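Local coordinates for protein putative dehydrogenase (Amycolatopsis orientalis, PDB 5A9T) that probably catalyses the NADPH-dependent reduction of cyclic imines to chiral amines, as a two-subunit imine reductase of the HIBADH-related family, at residues E267-A272 and S280-V285. Numbering follows the deposited sequence.
Sequences ELLDRA and SSYYSV. With YLG ((1R)-1-methyl-1,2,3,4-tetrahydroisoquinoline), chain B.
L269, on helix 260-274 of the C-terminal domain, pushes its forked end at the ring of Y282, with CD2 3.7 Å from CE2 of Y282 and CD1 nearly as near. The two side chains cross at about a right angle, and CD2 comes at the ring obliquely. L269 suits this place because its long branched chain also reaches V242 and L245 of helix 238-255. Y282 holds CG anti to its backbone N (chi1 -178°), which swings the ring out between the helix and the bound amine. There C11 of YLG lies 3.6 Å above the ring plane, over its centre, while OH of Y283 approaches C6 of YLG at 3.7 Å. The hydroxyl of Y282 is hydrogen-bonded to N183 of the second subunit, whose M182 also packs against Y282. With the ring cut back to an alanine here, the amine would probably lose its aromatic floor, L269 would face a gap and N183 would lose this partner. One turn on, the compact V285 fits close to the helix: CG2 lies 4.3 Å from CB of A272, whose small methyl permits the approach, and 4.0 Å from O of L268. Where the 3-10 segment begins, N and OG of S284 both bond to O of S281, OG at 2.8 Å. Side chain to side chain, the contact is thus apolar, with the polar tip of Y282 tying this wall of the ligand pocket to the dimer interface.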
loop_
_atom_site.group_PDB
_atom_site.type_symbol
_atom_site.label_atom_id
_atom_site.label_comp_id
_atom_site.label_asym_id
_atom_site.label_seq_id
_atom_site.Cartn_x
_atom_site.Cartn_y
_atom_site.Cartn_z
ATOM N N GLU A 267 -13.642 -11.439 -5.523
ATOM C CA GLU A 267 -13.922 -12.742 -4.870
ATOM C C GLU A 267 -13.723 -12.773 -3.377
ATOM O O GLU A 267 -14.472 -13.544 -2.718
ATOM C CB GLU A 267 -13.007 -13.842 -5.467
ATOM C CG GLU A 267 -13.509 -14.211 -6.848
ATOM C CD GLU A 267 -12.530 -15.081 -7.673
ATOM O OE1 GLU A 267 -11.453 -15.400 -7.169
ATOM O OE2 GLU A 267 -12.871 -15.335 -8.847
ATOM N N LEU A 268 -12.752 -12.076 -2.822
ATOM C CA LEU A 268 -12.614 -12.016 -1.392
ATOM C C LEU A 268 -13.895 -11.448 -0.801
ATOM O O LEU A 268 -14.321 -11.989 0.271
ATOM C CB LEU A 268 -11.473 -11.193 -0.763
ATOM C CG LEU A 268 -10.047 -11.671 -1.142
ATOM C CD1 LEU A 268 -8.949 -10.595 -0.984
ATOM C CD2 LEU A 268 -9.701 -12.936 -0.324
ATOM N N LEU A 269 -14.500 -10.449 -1.466
ATOM C CA LEU A 269 -15.747 -9.825 -0.991
ATOM C C LEU A 269 -16.935 -10.743 -1.135
ATOM O O LEU A 269 -17.823 -10.769 -0.293
ATOM C CB LEU A 269 -15.982 -8.465 -1.592
ATOM C CG LEU A 269 -14.833 -7.429 -1.384
ATOM C CD1 LEU A 269 -15.316 -6.104 -1.829
ATOM C CD2 LEU A 269 -14.358 -7.408 0.017
ATOM N N ASP A 270 -17.029 -11.416 -2.246
ATOM C CA ASP A 270 -18.126 -12.431 -2.416
ATOM C C ASP A 270 -18.096 -13.496 -1.316
ATOM O O ASP A 270 -19.186 -13.841 -0.740
ATOM C CB ASP A 270 -17.840 -13.113 -3.761
ATOM C CG ASP A 270 -18.110 -12.194 -5.010
ATOM O OD1 ASP A 270 -18.880 -11.162 -4.947
ATOM O OD2 ASP A 270 -17.523 -12.543 -6.115
ATOM N N ARG A 271 -16.944 -13.962 -0.903
ATOM C CA ARG A 271 -16.800 -14.929 0.232
ATOM C C ARG A 271 -17.409 -14.341 1.523
ATOM O O ARG A 271 -18.131 -14.978 2.309
ATOM C CB ARG A 271 -15.309 -15.292 0.441
ATOM C CG ARG A 271 -14.890 -16.462 1.341
ATOM C CD ARG A 271 -13.358 -16.624 1.235
ATOM N NE ARG A 271 -12.863 -17.225 2.465
ATOM C CZ ARG A 271 -11.600 -17.170 2.931
ATOM N NH1 ARG A 271 -10.551 -16.521 2.288
ATOM N NH2 ARG A 271 -11.380 -17.779 4.083
ATOM N N ALA A 272 -17.100 -13.090 1.778
ATOM C CA ALA A 272 -17.595 -12.387 2.923
ATOM C C ALA A 272 -19.076 -12.132 2.861
ATOM O O ALA A 272 -19.733 -12.308 3.932
ATOM C CB ALA A 272 -16.840 -11.037 3.035
ATOM N N SER A 280 -21.954 -5.208 6.887
ATOM C CA SER A 280 -20.880 -4.682 7.732
ATOM C C SER A 280 -19.952 -3.809 6.920
ATOM O O SER A 280 -20.080 -3.706 5.708
ATOM C CB SER A 280 -20.119 -5.824 8.347
ATOM O OG SER A 280 -20.959 -6.594 9.168
ATOM N N SER A 281 -18.920 -3.201 7.567
ATOM C CA SER A 281 -18.009 -2.379 6.767
ATOM C C SER A 281 -17.031 -3.305 6.002
ATOM O O SER A 281 -16.956 -4.497 6.264
ATOM C CB SER A 281 -17.185 -1.511 7.738
ATOM O OG SER A 281 -16.248 -2.370 8.440
ATOM N N TYR A 282 -16.294 -2.687 5.102
ATOM C CA TYR A 282 -15.326 -3.393 4.262
ATOM C C TYR A 282 -14.402 -4.221 5.112
ATOM O O TYR A 282 -14.033 -5.331 4.819
ATOM C CB TYR A 282 -14.530 -2.350 3.471
ATOM C CG TYR A 282 -13.542 -3.040 2.551
ATOM C CD1 TYR A 282 -12.276 -3.429 2.964
ATOM C CD2 TYR A 282 -13.877 -3.275 1.222
ATOM C CE1 TYR A 282 -11.421 -4.122 2.152
ATOM C CE2 TYR A 282 -13.024 -3.925 0.396
ATOM C CZ TYR A 282 -11.806 -4.426 0.855
ATOM O OH TYR A 282 -10.979 -5.079 -0.029
ATOM N N TYR A 283 -13.953 -3.619 6.226
ATOM C CA TYR A 283 -12.871 -4.155 7.077
ATOM C C TYR A 283 -13.237 -5.435 7.772
ATOM O O TYR A 283 -12.377 -6.181 8.173
ATOM C CB TYR A 283 -12.419 -3.055 8.068
ATOM C CG TYR A 283 -12.145 -1.787 7.363
ATOM C CD1 TYR A 283 -11.000 -1.625 6.559
ATOM C CD2 TYR A 283 -13.078 -0.747 7.326
ATOM C CE1 TYR A 283 -10.826 -0.490 5.795
ATOM C CE2 TYR A 283 -12.867 0.398 6.542
ATOM C CZ TYR A 283 -11.764 0.505 5.790
ATOM O OH TYR A 283 -11.535 1.617 5.049
ATOM N N SER A 284 -14.570 -5.761 7.832
ATOM C CA SER A 284 -15.020 -7.014 8.345
ATOM C C SER A 284 -14.509 -8.264 7.591
ATOM O O SER A 284 -14.484 -9.341 8.171
ATOM C CB SER A 284 -16.530 -7.074 8.404
ATOM O OG SER A 284 -17.089 -7.154 7.107
ATOM N N VAL A 285 -14.016 -8.021 6.378
ATOM C CA VAL A 285 -13.392 -9.128 5.572
ATOM C C VAL A 285 -12.281 -9.789 6.322
ATOM O O VAL A 285 -12.050 -10.977 6.191
ATOM C CB VAL A 285 -13.004 -8.599 4.201
ATOM C CG1 VAL A 285 -11.765 -7.733 4.270
ATOM C CG2 VAL A 285 -12.775 -9.744 3.252
HETATM C C4 YLG B . -12.199 2.145 -1.891
HETATM C C14 YLG B . -11.961 1.328 -0.788
HETATM C C5 YLG B . -12.657 1.399 0.454
HETATM C C6 YLG B . -12.410 0.618 1.552
HETATM C C11 YLG B . -11.407 -0.294 1.344
HETATM C C8 YLG B . -13.295 3.464 1.729
HETATM C C10 YLG B . -13.721 2.383 0.691
HETATM C C12 YLG B . -10.687 -0.399 0.127
HETATM C C13 YLG B . -10.952 0.385 -0.988
HETATM N N2 YLG B . -14.102 2.993 -0.588
HETATM C C3 YLG B . -13.125 3.386 -1.573
#